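Local coordinates for multisubunit Na+/H+ antiporter, B subunit (Anoxybacillus flavithermus, PDB 6Z16), which probably serves as a membrane-embedded subunit of a multisubunit sodium/proton antiporter complex, contributing four predicted transmembrane helices to the assembly, at residues 7-12 / 53-58; 14-19 / 49-54; 70-75 / 122-127; 94-99 / 112-117. All coordinates share one frame; numbering follows the deposited sequence.

From the N terminus, helix 6-28 leads out and helix 37-54 returns antiparallel to it. Contacts 1 and 2 close this first hairpin: contact 1 joins its outer ends, and contact 2 lies farther in along the same two helices. They share Leu53 and Ala54, and Thr12 CG2 packs on Leu50 CG between them. Contact 3 follows in series, about 20 Å from contact 2 between centres, and closes the longer excursion from helix 68-88 to helix 114-137. Contact 4 closes a shorter loop within that excursion. It ties the segment after helix 68-88, including the start of strand 98-101, to the beginning of helix 114-137, on the opposite side of the chain's centre from contacts 1 and 2.

Contact 1: residues 7-12 / 53-58; sequences ILRTTT and LAFDIE
The end of an antiparallel helix hairpin is closed where Arg9 and Thr12, near the beginning of helix 6-28, meet Ala54 and Phe55, near the C-terminal end of helix 37-54. Arg9 uses its aliphatic part: CD lies 3.6 Å from Phe55 CE1, and CG stands 4.1 Å from Ala54 O. The Arg9 and Phe55 side chains cross at about a right angle, with guanidinium and ring planes 58° apart; it is the methylenes CG and CD that touch the ring, while the charged end runs on past. A bend at chi3 (-70°) helps carry that end away, and NH2 forms a salt bridge with Glu100 of a neighbouring subunit. Arginine suits this place because its long chain can pack on an aromatic ring and still deliver its charge to the subunit boundary.

Helices 6-28 and 37-54, which carry the first two predicted membrane spans, run in opposite directions, and a small residue lets them approach closely: Arg9 CA and Ala54 CA are 5.8 Å apart. Ala54 CB points at helix 6-28 and meets Thr12 OG1 at 3.6 Å and Thr12 CG2 at 3.8 Å. With chi1 at -59°, the threonine hydroxyl lies beside its own backbone N and turns back along the helix, donating to Leu8 O at 2.6 Å from OG1. That carbonyl also accepts from Thr12 N, the two donors arriving from opposite faces of its plane. Bonding its hydroxyl to its own helix lets threonine sit buried among apolar neighbours. Beside it, Leu8 CD2 reaches Ala54 CA at 4.4 Å.

Contact 2: residues 14-19 / 49-54; sequences VVTPII and VLLLLA. With PTY (phosphatidylethanolamine), chain C.
This is a buried, wholly side-chain contact between two antiparallel membrane helices, 6-28 and 37-54, one step farther into their hairpin than its open end. The short segments run at 166° with axes 10.5 Å apart, a spacing wide enough for branched side chains to fill the interface. Leu50 is central. Its CG is anti to the backbone N (chi1 -179°), which extends the side chain across the gap and brings CD2 within 3.7 Å of Val15 CG1 and 3.8 Å of Ile19 CD1; both pairs cross at about a right angle. Thr16 OG1 is also near this methyl, but its hydrogen bond goes to Thr12 O, one turn back, so the hydroxyl can face leucines. Leu51 adds a second methyl, CD2, 4.0 Å from Thr16 OG1.

Pro17 has no N-H to offer, and helix 6-28 is kinked where the N atoms of Pro17 and Ile18 lack bonds to the preceding turn. The Pro17 ring meets a phosphatidylethanolamine acyl chain, CG lying 4.0 Å from lipid C14. Nearer the lipid headgroup, Val14 CG1 stands 3.4 Å from the ester carbonyl oxygen O30.

Contact 3: residues 70-75 / 122-127; sequences WLVAIG and YFVVVG
Val72 and Val124 make the tight side of this helix pair, and Leu71 with Phe123 the looser one. On the tight side the two valines lie side by side, Val72 CG1 3.9 Å from Val124 CG1, and each also meets the other helix's backbone. Val72 CG1 lies beside the wall of helix 114-137, 3.7 Å from Gly127 CA; Val124 CG2 does the same in reverse, 3.9 Å from Gly75 C. The torsion of Val124 (chi1 180°) sends CG1 to the valine and leaves CG2 facing the backbone of helix 68-88. Glycine suits positions 75 and 127 because its lack of a side chain lets a valine methyl lie directly against the main chain, and the axes approach to 7.5 Å.

The other side is only partly buried. Leu71 CD2 lies 3.7 Å from Phe123 CD1, the two side chains meeting at a slant without stacking; the apolar branch of a leucine suits a ring on a partly exposed side. Phe123 CB still reaches inward, 4.2 Å from Gly75 CA, while its ring extends along the neighbouring helix to Phe78.

The glycine-lined contact, the short distance between axes and a signed crossing angle of -158° together make a close, left-handed antiparallel pair of membrane helices, resembling an Alacoil.

Contact 4: residues 94-99 / 112-117; sequences LTHAYK and HTAVLF
Ala97 O is held twice by Thr113. The hydroxyl gives the stronger bond, OG1 donating to Ala97 O over 2.9 Å in the carbonyl plane; a weak one follows from Thr113 N at 3.4 Å. With chi1 at 55°, OG1 sits between its own backbone N and carbonyl carbon, so the hydroxyl and the N-H can address the same acceptor, a task suited to a short beta-hydroxyl residue. Next to it, His112 ND1 accepts a weak capping bond from Ala114 N at 3.3 Å, occupying an amide at the beginning of helix 114-137.

These bonds lie where a two-stranded antiparallel hairpin, strands 98-101 and 109-112, runs into that helix. Tyr98 and His112 form a non-hydrogen-bonded pair with both side chains on one face of the sheet. Their rings make a T-shaped stack, the His112 edge toward the Tyr98 face, with planes at 89° and centroids 5.2 Å apart. Ala776 of a neighbouring subunit packs on both.

Farther in, the flat His96 ring lies over the helix start: Ala114 CA makes a CH-pi contact 4.2 Å from the ring centroid, almost on the ring normal, while Leu94 CB covers the opposite face near the rim. The small alanine lets the ring lie close to the backbone. At one edge of the contact Lys99 CB packs on Thr113 CG2 at 3.6 Å, its amine leading away; at the other, Leu94 CD2 meets Phe117 CD1 at 4.2 Å, and Phe117 also touches Ala79 of helix 68-88.

Contact 1: residues 7-12 / 53-58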
# COMPACT_ATOMS: atom_id res chain seq x y z
N ILE B 7 -33.43 5.67 -0.10
CA ILE B 7 -32.50 6.65 0.45
C ILE B 7 -32.02 6.21 1.82
O ILE B 7 -30.82 6.29 2.13
CB ILE B 7 -33.15 8.04 0.49
CG1 ILE B 7 -33.58 8.46 -0.92
CG2 ILE B 7 -32.20 9.07 1.02
CD1 ILE B 7 -34.44 9.70 -0.94
N LEU B 8 -32.93 5.67 2.63
CA LEU B 8 -32.58 5.18 3.96
C LEU B 8 -31.66 3.97 3.90
O LEU B 8 -30.67 3.90 4.64
CB LEU B 8 -33.84 4.84 4.75
CG LEU B 8 -33.60 4.32 6.17
CD1 LEU B 8 -32.87 5.34 7.01
CD2 LEU B 8 -34.91 3.93 6.83
N ARG B 9 -31.96 3.01 3.01
CA ARG B 9 -31.11 1.83 2.88
C ARG B 9 -29.73 2.18 2.34
O ARG B 9 -28.73 1.62 2.81
CB ARG B 9 -31.78 0.78 2.00
CG ARG B 9 -32.95 0.07 2.67
CD ARG B 9 -33.47 -1.09 1.83
NE ARG B 9 -34.14 -0.65 0.62
CZ ARG B 9 -33.67 -0.88 -0.61
NH1 ARG B 9 -32.53 -1.52 -0.78
NH2 ARG B 9 -34.35 -0.45 -1.66
N THR B 10 -29.64 3.12 1.40
CA THR B 10 -28.33 3.42 0.86
C THR B 10 -27.49 4.24 1.83
O THR B 10 -26.28 4.01 1.97
CB THR B 10 -28.46 4.12 -0.49
OG1 THR B 10 -29.36 3.39 -1.32
CG2 THR B 10 -27.12 4.13 -1.18
N THR B 11 -28.11 5.18 2.55
CA THR B 11 -27.33 5.89 3.56
C THR B 11 -27.01 4.99 4.75
O THR B 11 -25.97 5.19 5.37
CB THR B 11 -28.03 7.18 4.01
OG1 THR B 11 -27.11 7.97 4.77
CG2 THR B 11 -29.24 6.92 4.88
N THR B 12 -27.81 3.96 5.01
CA THR B 12 -27.44 2.98 6.03
C THR B 12 -26.24 2.16 5.58
O THR B 12 -25.32 1.92 6.38
CB THR B 12 -28.64 2.07 6.33
OG1 THR B 12 -29.73 2.88 6.78
CG2 THR B 12 -28.30 1.05 7.39
N LEU B 53 -33.15 -0.88 11.97
CA LEU B 53 -34.09 0.16 11.58
C LEU B 53 -34.26 0.23 10.08
O LEU B 53 -35.34 0.57 9.59
CB LEU B 53 -33.63 1.51 12.13
CG LEU B 53 -33.74 1.60 13.65
CD1 LEU B 53 -33.09 2.87 14.14
CD2 LEU B 53 -35.19 1.56 14.05
N ALA B 54 -33.21 -0.09 9.32
CA ALA B 54 -33.33 -0.09 7.87
C ALA B 54 -33.99 -1.35 7.32
O ALA B 54 -34.44 -1.34 6.17
CB ALA B 54 -31.96 0.10 7.24
N PHE B 55 -34.07 -2.44 8.09
CA PHE B 55 -34.46 -3.74 7.55
C PHE B 55 -35.39 -4.44 8.53
O PHE B 55 -35.95 -3.84 9.45
CB PHE B 55 -33.23 -4.61 7.25
CG PHE B 55 -32.42 -4.11 6.10
CD1 PHE B 55 -32.85 -4.31 4.80
CD2 PHE B 55 -31.21 -3.47 6.32
CE1 PHE B 55 -32.10 -3.87 3.74
CE2 PHE B 55 -30.46 -3.02 5.26
CZ PHE B 55 -30.91 -3.22 3.97
N ASP B 56 -35.56 -5.74 8.31
CA ASP B 56 -36.49 -6.58 9.06
C ASP B 56 -35.78 -7.09 10.33
O ASP B 56 -34.73 -6.58 10.72
CB ASP B 56 -36.98 -7.70 8.13
CG ASP B 56 -38.28 -8.32 8.59
OD1 ASP B 56 -38.79 -7.91 9.65
OD2 ASP B 56 -38.79 -9.22 7.89
N ILE B 57 -36.37 -8.08 11.00
CA ILE B 57 -35.76 -8.71 12.17
C ILE B 57 -35.17 -10.06 11.77
O ILE B 57 -34.18 -10.51 12.35
CB ILE B 57 -36.78 -8.83 13.33
CG1 ILE B 57 -36.12 -9.28 14.63
CG2 ILE B 57 -37.98 -9.71 12.97
CD1 ILE B 57 -35.19 -8.27 15.22
N GLU B 58 -35.74 -10.70 10.75
CA GLU B 58 -35.15 -11.93 10.24
C GLU B 58 -33.99 -11.63 9.29
O GLU B 58 -33.04 -12.42 9.22
CB GLU B 58 -36.23 -12.78 9.55
CG GLU B 58 -36.93 -12.13 8.36
CD GLU B 58 -36.30 -12.46 7.02
OE1 GLU B 58 -35.63 -13.51 6.92
OE2 GLU B 58 -36.47 -11.67 6.07

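Contact 2: residues 14-19 / 49-54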
# COMPACT_ATOMS: atom_id res chain seq x y z
N VAL B 14 -23.86 3.14 3.57
CA VAL B 14 -22.62 3.92 3.63
C VAL B 14 -22.32 4.50 5.01
O VAL B 14 -21.24 5.07 5.20
CB VAL B 14 -22.61 5.08 2.62
CG1 VAL B 14 -22.79 4.56 1.21
CG2 VAL B 14 -23.65 6.10 2.97
N VAL B 15 -23.24 4.40 5.96
CA VAL B 15 -23.05 4.96 7.30
C VAL B 15 -22.62 3.89 8.30
O VAL B 15 -21.83 4.16 9.21
CB VAL B 15 -24.32 5.74 7.70
CG1 VAL B 15 -24.51 5.84 9.18
CG2 VAL B 15 -24.21 7.17 7.19
N THR B 16 -23.09 2.65 8.11
CA THR B 16 -22.71 1.55 8.99
C THR B 16 -21.20 1.25 9.08
O THR B 16 -20.72 1.02 10.21
CB THR B 16 -23.52 0.31 8.59
OG1 THR B 16 -24.92 0.61 8.66
CG2 THR B 16 -23.24 -0.86 9.50
N PRO B 17 -20.39 1.27 7.99
CA PRO B 17 -18.94 1.05 8.18
C PRO B 17 -18.23 2.08 9.03
O PRO B 17 -17.31 1.71 9.76
CB PRO B 17 -18.40 1.05 6.75
CG PRO B 17 -19.49 0.62 5.95
CD PRO B 17 -20.70 1.22 6.55
N ILE B 18 -18.62 3.35 8.99
CA ILE B 18 -17.88 4.31 9.80
C ILE B 18 -18.29 4.20 11.28
O ILE B 18 -17.46 4.44 12.17
CB ILE B 18 -18.00 5.73 9.23
CG1 ILE B 18 -16.97 6.66 9.88
CG2 ILE B 18 -19.38 6.31 9.42
CD1 ILE B 18 -15.56 6.19 9.68
N ILE B 19 -19.51 3.74 11.56
CA ILE B 19 -19.90 3.44 12.93
C ILE B 19 -19.11 2.25 13.46
O ILE B 19 -18.65 2.25 14.60
CB ILE B 19 -21.41 3.20 13.04
CG1 ILE B 19 -22.20 4.40 12.55
CG2 ILE B 19 -21.81 2.95 14.48
CD1 ILE B 19 -23.68 4.14 12.47
N VAL B 49 -28.26 -1.81 15.46
CA VAL B 49 -29.57 -1.16 15.62
C VAL B 49 -29.96 -0.40 14.37
O VAL B 49 -31.11 -0.43 13.93
CB VAL B 49 -29.55 -0.25 16.87
CG1 VAL B 49 -30.68 0.76 16.85
CG2 VAL B 49 -29.73 -1.07 18.09
N LEU B 50 -28.99 0.30 13.76
CA LEU B 50 -29.26 1.01 12.51
C LEU B 50 -29.62 0.04 11.39
O LEU B 50 -30.53 0.31 10.59
CB LEU B 50 -28.05 1.85 12.13
CG LEU B 50 -28.19 2.66 10.86
CD1 LEU B 50 -29.32 3.66 10.96
CD2 LEU B 50 -26.90 3.37 10.58
N LEU B 51 -28.94 -1.11 11.34
CA LEU B 51 -29.33 -2.16 10.40
C LEU B 51 -30.72 -2.71 10.70
O LEU B 51 -31.45 -3.09 9.77
CB LEU B 51 -28.30 -3.29 10.43
CG LEU B 51 -26.93 -2.97 9.87
CD1 LEU B 51 -25.97 -4.08 10.19
CD2 LEU B 51 -27.02 -2.78 8.37
N LEU B 52 -31.11 -2.77 11.97
CA LEU B 52 -32.47 -3.19 12.34
C LEU B 52 -33.51 -2.16 11.92
O LEU B 52 -34.65 -2.52 11.61
CB LEU B 52 -32.58 -3.42 13.84
CG LEU B 52 -31.92 -4.64 14.47
CD1 LEU B 52 -31.96 -4.52 15.97
CD2 LEU B 52 -32.66 -5.86 14.02
N LEU B 53 -33.15 -0.88 11.97
CA LEU B 53 -34.09 0.16 11.58
C LEU B 53 -34.26 0.23 10.08
O LEU B 53 -35.34 0.57 9.59
CB LEU B 53 -33.63 1.51 12.13
CG LEU B 53 -33.74 1.60 13.65
CD1 LEU B 53 -33.09 2.87 14.14
CD2 LEU B 53 -35.19 1.56 14.05
N ALA B 54 -33.21 -0.09 9.32
CA ALA B 54 -33.33 -0.09 7.87
C ALA B 54 -33.99 -1.35 7.32
O ALA B 54 -34.44 -1.34 6.17
CB ALA B 54 -31.96 0.10 7.24
C1 PTY C . -22.03 1.44 -1.80
C2 PTY C . -21.90 -2.66 -6.47
C3 PTY C . -23.32 -2.13 -6.20
O4 PTY C . -21.13 2.13 -2.69
C5 PTY C . -22.39 -1.05 -1.53
C6 PTY C . -21.41 0.09 -1.50
O7 PTY C . -20.56 0.13 -0.30
C8 PTY C . -21.05 0.49 0.91
O10 PTY C . -22.21 0.47 1.22
C11 PTY C . -19.93 0.93 1.81
C12 PTY C . -18.93 1.80 1.08
C13 PTY C . -18.64 3.12 1.76
C14 PTY C . -17.97 2.99 3.12
C15 PTY C . -17.59 4.33 3.73
C16 PTY C . -16.60 5.11 2.88
C17 PTY C . -16.34 6.53 3.37
C18 PTY C . -15.68 6.61 4.74
C19 PTY C . -15.37 8.02 5.19
C20 PTY C . -14.46 8.79 4.24
C30 PTY C . -21.20 3.46 -2.72
C31 PTY C . -20.21 4.03 -3.70
O30 PTY C . -21.95 4.11 -2.04
C32 PTY C . -18.77 3.91 -3.23
C33 PTY C . -18.48 4.75 -2.00
C34 PTY C . -17.01 5.06 -1.79
C35 PTY C . -16.75 6.10 -0.71
C36 PTY C . -15.32 6.59 -0.66
C37 PTY C . -14.86 7.28 -1.93
P1 PTY C . -23.74 -1.29 -3.71
O11 PTY C . -23.19 -1.11 -5.19
O12 PTY C . -24.41 -2.47 -3.70
O13 PTY C . -24.47 -0.17 -3.30
O14 PTY C . -22.53 -1.47 -2.90
N1 PTY C . -21.97 -4.10 -6.72

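Contact 3: residues 70-75 / 122-127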
# COMPACT_ATOMS: atom_id res chain seq x y z
N TRP B 70 -25.10 -16.83 23.46
CA TRP B 70 -23.76 -17.41 23.42
C TRP B 70 -22.69 -16.34 23.49
O TRP B 70 -21.63 -16.59 24.07
CB TRP B 70 -23.58 -18.28 22.18
CG TRP B 70 -24.35 -19.57 22.21
CD1 TRP B 70 -25.18 -20.00 23.19
CD2 TRP B 70 -24.30 -20.62 21.24
NE1 TRP B 70 -25.69 -21.24 22.88
CE2 TRP B 70 -25.15 -21.64 21.68
CE3 TRP B 70 -23.62 -20.78 20.02
CZ2 TRP B 70 -25.36 -22.81 20.96
CZ3 TRP B 70 -23.82 -21.95 19.31
CH2 TRP B 70 -24.68 -22.95 19.78
N LEU B 71 -22.95 -15.14 22.97
CA LEU B 71 -21.96 -14.07 23.07
C LEU B 71 -21.75 -13.60 24.50
O LEU B 71 -20.61 -13.38 24.92
CB LEU B 71 -22.34 -12.87 22.20
CG LEU B 71 -22.01 -12.95 20.73
CD1 LEU B 71 -22.46 -11.68 20.07
CD2 LEU B 71 -20.51 -13.13 20.58
N VAL B 72 -22.84 -13.42 25.26
CA VAL B 72 -22.66 -12.97 26.64
C VAL B 72 -22.03 -14.07 27.49
O VAL B 72 -21.16 -13.79 28.34
CB VAL B 72 -23.98 -12.44 27.25
CG1 VAL B 72 -24.43 -11.23 26.50
CG2 VAL B 72 -25.09 -13.45 27.23
N ALA B 73 -22.36 -15.34 27.21
CA ALA B 73 -21.74 -16.45 27.93
C ALA B 73 -20.24 -16.54 27.64
O ALA B 73 -19.43 -16.69 28.56
CB ALA B 73 -22.44 -17.75 27.59
N ILE B 74 -19.86 -16.40 26.37
CA ILE B 74 -18.45 -16.52 25.99
C ILE B 74 -17.64 -15.31 26.47
O ILE B 74 -16.48 -15.47 26.86
CB ILE B 74 -18.37 -16.75 24.46
CG1 ILE B 74 -18.87 -18.16 24.12
CG2 ILE B 74 -16.97 -16.64 23.92
CD1 ILE B 74 -19.14 -18.37 22.66
N GLY B 75 -18.24 -14.12 26.53
CA GLY B 75 -17.51 -12.98 27.07
C GLY B 75 -17.27 -13.07 28.57
O GLY B 75 -16.18 -12.72 29.07
N TYR B 122 -16.70 -6.20 26.05
CA TYR B 122 -17.21 -5.84 24.73
C TYR B 122 -18.27 -6.83 24.26
O TYR B 122 -19.37 -6.43 23.83
CB TYR B 122 -16.05 -5.80 23.75
CG TYR B 122 -16.39 -5.38 22.34
CD1 TYR B 122 -16.47 -4.04 21.99
CD2 TYR B 122 -16.64 -6.33 21.36
CE1 TYR B 122 -16.78 -3.67 20.70
CE2 TYR B 122 -16.96 -5.97 20.07
CZ TYR B 122 -17.03 -4.64 19.75
OH TYR B 122 -17.34 -4.27 18.46
N PHE B 123 -17.97 -8.13 24.33
CA PHE B 123 -18.91 -9.13 23.84
C PHE B 123 -20.18 -9.18 24.67
O PHE B 123 -21.28 -9.35 24.13
CB PHE B 123 -18.29 -10.53 23.78
CG PHE B 123 -17.35 -10.73 22.64
CD1 PHE B 123 -17.82 -10.69 21.34
CD2 PHE B 123 -16.02 -11.05 22.86
CE1 PHE B 123 -16.98 -10.90 20.28
CE2 PHE B 123 -15.18 -11.26 21.80
CZ PHE B 123 -15.65 -11.19 20.51
N VAL B 124 -20.07 -9.01 26.00
CA VAL B 124 -21.28 -9.06 26.81
C VAL B 124 -22.14 -7.82 26.58
O VAL B 124 -23.37 -7.91 26.54
CB VAL B 124 -20.95 -9.28 28.29
CG1 VAL B 124 -22.22 -9.33 29.13
CG2 VAL B 124 -20.22 -10.57 28.46
N VAL B 125 -21.52 -6.65 26.37
CA VAL B 125 -22.31 -5.44 26.13
C VAL B 125 -23.05 -5.53 24.80
O VAL B 125 -24.26 -5.23 24.74
CB VAL B 125 -21.41 -4.19 26.21
CG1 VAL B 125 -22.14 -2.99 25.71
CG2 VAL B 125 -21.01 -3.94 27.64
N VAL B 126 -22.37 -6.00 23.74
CA VAL B 126 -23.02 -6.21 22.44
C VAL B 126 -24.17 -7.20 22.57
O VAL B 126 -25.29 -6.95 22.10
CB VAL B 126 -22.00 -6.67 21.39
CG1 VAL B 126 -22.71 -7.02 20.10
CG2 VAL B 126 -21.00 -5.59 21.11
N GLY B 127 -23.91 -8.32 23.26
CA GLY B 127 -24.93 -9.34 23.40
C GLY B 127 -26.13 -8.91 24.21
O GLY B 127 -27.27 -9.17 23.82

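Contact 4: residues 94-99 / 112-117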
# COMPACT_ATOMS: atom_id res chain seq x y z
N LEU B 94 -6.63 -12.68 38.66
CA LEU B 94 -6.52 -11.47 37.82
C LEU B 94 -5.28 -10.64 38.18
O LEU B 94 -5.38 -9.51 38.67
CB LEU B 94 -7.78 -10.60 37.89
CG LEU B 94 -9.13 -11.06 37.37
CD1 LEU B 94 -10.20 -10.14 37.88
CD2 LEU B 94 -9.13 -11.02 35.87
N THR B 95 -4.11 -11.22 37.92
CA THR B 95 -2.83 -10.55 38.13
C THR B 95 -2.38 -9.76 36.91
O THR B 95 -1.74 -8.70 37.07
CB THR B 95 -1.78 -11.59 38.54
OG1 THR B 95 -2.27 -12.30 39.69
CG2 THR B 95 -0.46 -10.96 38.93
N HIS B 96 -2.74 -10.21 35.70
CA HIS B 96 -2.60 -9.46 34.44
C HIS B 96 -1.15 -9.13 34.10
O HIS B 96 -0.71 -7.98 34.16
CB HIS B 96 -3.46 -8.19 34.44
CG HIS B 96 -4.93 -8.45 34.27
ND1 HIS B 96 -5.88 -7.49 34.49
CD2 HIS B 96 -5.59 -9.57 33.89
CE1 HIS B 96 -7.08 -8.00 34.26
NE2 HIS B 96 -6.93 -9.26 33.89
N ALA B 97 -0.40 -10.18 33.76
CA ALA B 97 0.89 -10.02 33.11
C ALA B 97 0.71 -10.04 31.59
O ALA B 97 -0.42 -10.03 31.09
CB ALA B 97 1.86 -11.11 33.58
N TYR B 98 1.81 -10.07 30.84
CA TYR B 98 1.73 -10.05 29.38
C TYR B 98 1.54 -11.45 28.82
O TYR B 98 1.72 -12.46 29.51
CB TYR B 98 2.99 -9.43 28.79
CG TYR B 98 3.15 -7.96 29.05
CD1 TYR B 98 2.48 -7.02 28.27
CD2 TYR B 98 3.96 -7.50 30.08
CE1 TYR B 98 2.62 -5.67 28.51
CE2 TYR B 98 4.10 -6.16 30.32
CZ TYR B 98 3.43 -5.25 29.54
OH TYR B 98 3.58 -3.90 29.78
N LYS B 99 1.18 -11.51 27.54
CA LYS B 99 0.89 -12.79 26.90
C LYS B 99 1.17 -12.69 25.41
O LYS B 99 0.79 -11.71 24.77
CB LYS B 99 -0.56 -13.20 27.15
CG LYS B 99 -0.94 -14.59 26.66
CD LYS B 99 -2.37 -14.91 27.06
CE LYS B 99 -2.74 -16.35 26.71
NZ LYS B 99 -2.81 -16.58 25.24
N HIS B 112 -0.94 -6.99 26.69
CA HIS B 112 -1.31 -7.00 28.10
C HIS B 112 -2.68 -7.64 28.23
O HIS B 112 -3.58 -7.37 27.42
CB HIS B 112 -1.31 -5.57 28.63
CG HIS B 112 -1.30 -5.47 30.12
ND1 HIS B 112 -2.45 -5.51 30.87
CD2 HIS B 112 -0.28 -5.30 30.99
CE1 HIS B 112 -2.14 -5.38 32.15
NE2 HIS B 112 -0.83 -5.25 32.25
N THR B 113 -2.85 -8.51 29.22
CA THR B 113 -4.06 -9.33 29.28
C THR B 113 -5.28 -8.61 29.86
O THR B 113 -6.33 -9.24 29.99
CB THR B 113 -3.82 -10.60 30.08
OG1 THR B 113 -3.34 -10.27 31.38
CG2 THR B 113 -2.84 -11.48 29.39
N ALA B 114 -5.17 -7.33 30.20
CA ALA B 114 -6.36 -6.56 30.52
C ALA B 114 -7.21 -6.28 29.29
O ALA B 114 -8.41 -5.99 29.42
CB ALA B 114 -5.96 -5.26 31.21
N VAL B 115 -6.62 -6.39 28.10
CA VAL B 115 -7.34 -6.14 26.86
C VAL B 115 -8.31 -7.29 26.56
O VAL B 115 -9.40 -7.06 26.03
CB VAL B 115 -6.33 -5.90 25.73
CG1 VAL B 115 -7.01 -5.59 24.41
CG2 VAL B 115 -5.39 -4.77 26.13
N LEU B 116 -7.97 -8.52 26.93
CA LEU B 116 -8.94 -9.61 26.77
C LEU B 116 -10.06 -9.53 27.80
O LEU B 116 -11.18 -9.97 27.53
CB LEU B 116 -8.25 -10.97 26.82
CG LEU B 116 -7.89 -11.59 25.47
CD1 LEU B 116 -6.80 -10.83 24.75
CD2 LEU B 116 -7.52 -13.06 25.62
N PHE B 117 -9.77 -8.96 28.97
CA PHE B 117 -10.83 -8.65 29.92
C PHE B 117 -11.80 -7.63 29.33
O PHE B 117 -13.03 -7.81 29.38
CB PHE B 117 -10.21 -8.14 31.22
CG PHE B 117 -11.18 -7.97 32.34
CD1 PHE B 117 -11.61 -9.06 33.07
CD2 PHE B 117 -11.67 -6.72 32.66
CE1 PHE B 117 -12.50 -8.91 34.10
CE2 PHE B 117 -12.57 -6.56 33.69
CZ PHE B 117 -12.98 -7.66 34.41